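Local coordinates for extracellular solute-binding protein, family 5 (Chelativorans sp., PDB 6WM6) that binds EDTA and other aminopolycarboxylates in the periplasm, probably delivering them to an ABC transporter for uptake, at residues 135-138 with 139-143. Residues are numbered along the deposited sequence; the frame is centred on the assembly and turned at random.
Sequences IYFW and KTQNR. With SO4 (sulfate ion), chain D.
Lys139 N and Thr140 N bond to Ile135 O and Tyr136 O in regular i to i+4 steps, while Gln141 N reaches Trp138 O only three residues back (3.0 Å), from above the carbonyl plane, as the last turn tightens. The bond from Gln141 N to Phe137 O is weak. Phe137 O also accepts a bond from Thr140 OG1 at 2.7 Å. Gln141 NE2 donates to Thr140 OG1 over 2.9 Å, almost straight at 173°. The Gln141 chain bends at chi2 (-58°), which brings CG over the Phe137 face, 3.6 Å from the ring centroid, and sets the amide parallel to the ring but displaced past its CE1-CZ edge, the planes 7° apart. NE2 also bonds to Tyr206 OH. Thr140 CG2 makes a CH-pi contact with one face of the Tyr136 ring, whose OH bonds to Ser205. Asn142 meets the Trp138 indole differently: its amide stands nearly upright on the ring, with ND2 3.3 Å from Trp138 CE2. Asn142 OD1 accepts a bond from Arg144 N, its ND2 donates to Asp145, and Trp138 NE1 donates to Ile160 O. With an alanine replacing Trp138, a gap would probably open beneath Asn142 and Ile160 O would lose its indole donor. Beyond the helix, Arg143 turns to positive phi, and its NH2 bonds to O1 of a sulfate, probably from the crystallisation liquor, at 2.8 Å. The arrangement is that of a helix C-terminus with side chains packed at i+4, joining helix 131-141 to helix 202-212 and strand 160-165 in a family 5 solute-binding protein.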
# COMPACT_ATOMS: atom_id res chain seq x y z
N ILE A 135 21.66 12.05 -4.46
CA ILE A 135 22.69 11.51 -3.58
C ILE A 135 22.25 11.56 -2.13
O ILE A 135 22.43 10.59 -1.38
CB ILE A 135 24.02 12.25 -3.83
CG1 ILE A 135 24.57 11.83 -5.19
CG2 ILE A 135 25.03 11.95 -2.74
CD1 ILE A 135 25.68 12.71 -5.72
N TYR A 136 21.64 12.68 -1.70
CA TYR A 136 21.15 12.75 -0.33
C TYR A 136 20.15 11.64 -0.06
O TYR A 136 20.26 10.90 0.94
CB TYR A 136 20.53 14.12 -0.04
CG TYR A 136 19.89 14.22 1.33
CD1 TYR A 136 20.65 14.58 2.44
CD2 TYR A 136 18.55 13.95 1.52
CE1 TYR A 136 20.07 14.67 3.71
CE2 TYR A 136 17.97 14.03 2.78
CZ TYR A 136 18.73 14.39 3.86
OH TYR A 136 18.13 14.45 5.10
N PHE A 137 19.16 11.47 -0.93
CA PHE A 137 18.15 10.46 -0.66
C PHE A 137 18.75 9.07 -0.62
O PHE A 137 18.45 8.27 0.29
CB PHE A 137 17.03 10.53 -1.69
CG PHE A 137 15.86 9.65 -1.35
CD1 PHE A 137 15.18 9.82 -0.16
CD2 PHE A 137 15.46 8.63 -2.19
CE1 PHE A 137 14.12 9.03 0.18
CE2 PHE A 137 14.38 7.82 -1.87
CZ PHE A 137 13.70 8.02 -0.68
N TRP A 138 19.59 8.74 -1.61
CA TRP A 138 20.27 7.45 -1.61
C TRP A 138 21.04 7.20 -0.32
O TRP A 138 20.95 6.11 0.27
CB TRP A 138 21.21 7.39 -2.81
CG TRP A 138 22.21 6.26 -2.84
CD1 TRP A 138 21.94 4.93 -2.96
CD2 TRP A 138 23.63 6.39 -2.80
NE1 TRP A 138 23.13 4.21 -2.97
CE2 TRP A 138 24.17 5.09 -2.89
CE3 TRP A 138 24.50 7.48 -2.71
CZ2 TRP A 138 25.54 4.85 -2.88
CZ3 TRP A 138 25.85 7.25 -2.69
CH2 TRP A 138 26.37 5.93 -2.78
N LYS A 139 21.76 8.21 0.17
CA LYS A 139 22.52 8.04 1.41
C LYS A 139 21.60 7.79 2.60
O LYS A 139 21.96 7.02 3.49
CB LYS A 139 23.43 9.25 1.67
CG LYS A 139 24.62 9.28 0.74
CD LYS A 139 25.64 10.34 1.13
CE LYS A 139 26.85 10.25 0.21
NZ LYS A 139 27.95 11.18 0.59
N THR A 140 20.41 8.39 2.63
CA THR A 140 19.49 8.10 3.73
C THR A 140 18.91 6.70 3.64
O THR A 140 18.50 6.14 4.66
CB THR A 140 18.33 9.11 3.84
OG1 THR A 140 17.41 8.96 2.74
CG2 THR A 140 18.83 10.54 3.92
N GLN A 141 18.82 6.13 2.43
CA GLN A 141 18.10 4.88 2.21
C GLN A 141 18.99 3.66 2.04
O GLN A 141 18.45 2.55 2.01
CB GLN A 141 17.22 4.99 0.96
CG GLN A 141 16.19 6.10 0.97
CD GLN A 141 15.22 6.01 2.12
OE1 GLN A 141 14.40 5.07 2.21
NE2 GLN A 141 15.30 6.96 3.04
N ASN A 142 20.30 3.83 1.90
CA ASN A 142 21.15 2.72 1.45
C ASN A 142 21.71 1.86 2.57
O ASN A 142 22.48 0.93 2.28
CB ASN A 142 22.26 3.21 0.52
CG ASN A 142 23.34 4.01 1.22
OD1 ASN A 142 23.48 3.98 2.45
ND2 ASN A 142 24.13 4.73 0.44
N ARG A 143 21.36 2.14 3.83
CA ARG A 143 21.74 1.34 4.99
C ARG A 143 23.20 1.50 5.39
O ARG A 143 23.61 0.97 6.43
CB ARG A 143 21.47 -0.16 4.74
CG ARG A 143 20.04 -0.52 4.41
CD ARG A 143 19.14 -0.38 5.61
NE ARG A 143 17.83 -1.02 5.45
CZ ARG A 143 16.84 -0.87 6.31
NH1 ARG A 143 17.01 -0.12 7.40
NH2 ARG A 143 15.67 -1.47 6.11
S SO4 D . 14.88 -3.68 2.68
O1 SO4 D . 15.16 -2.60 3.64
O2 SO4 D . 14.02 -3.17 1.61
O3 SO4 D . 14.14 -4.76 3.33
O4 SO4 D . 16.13 -4.17 2.11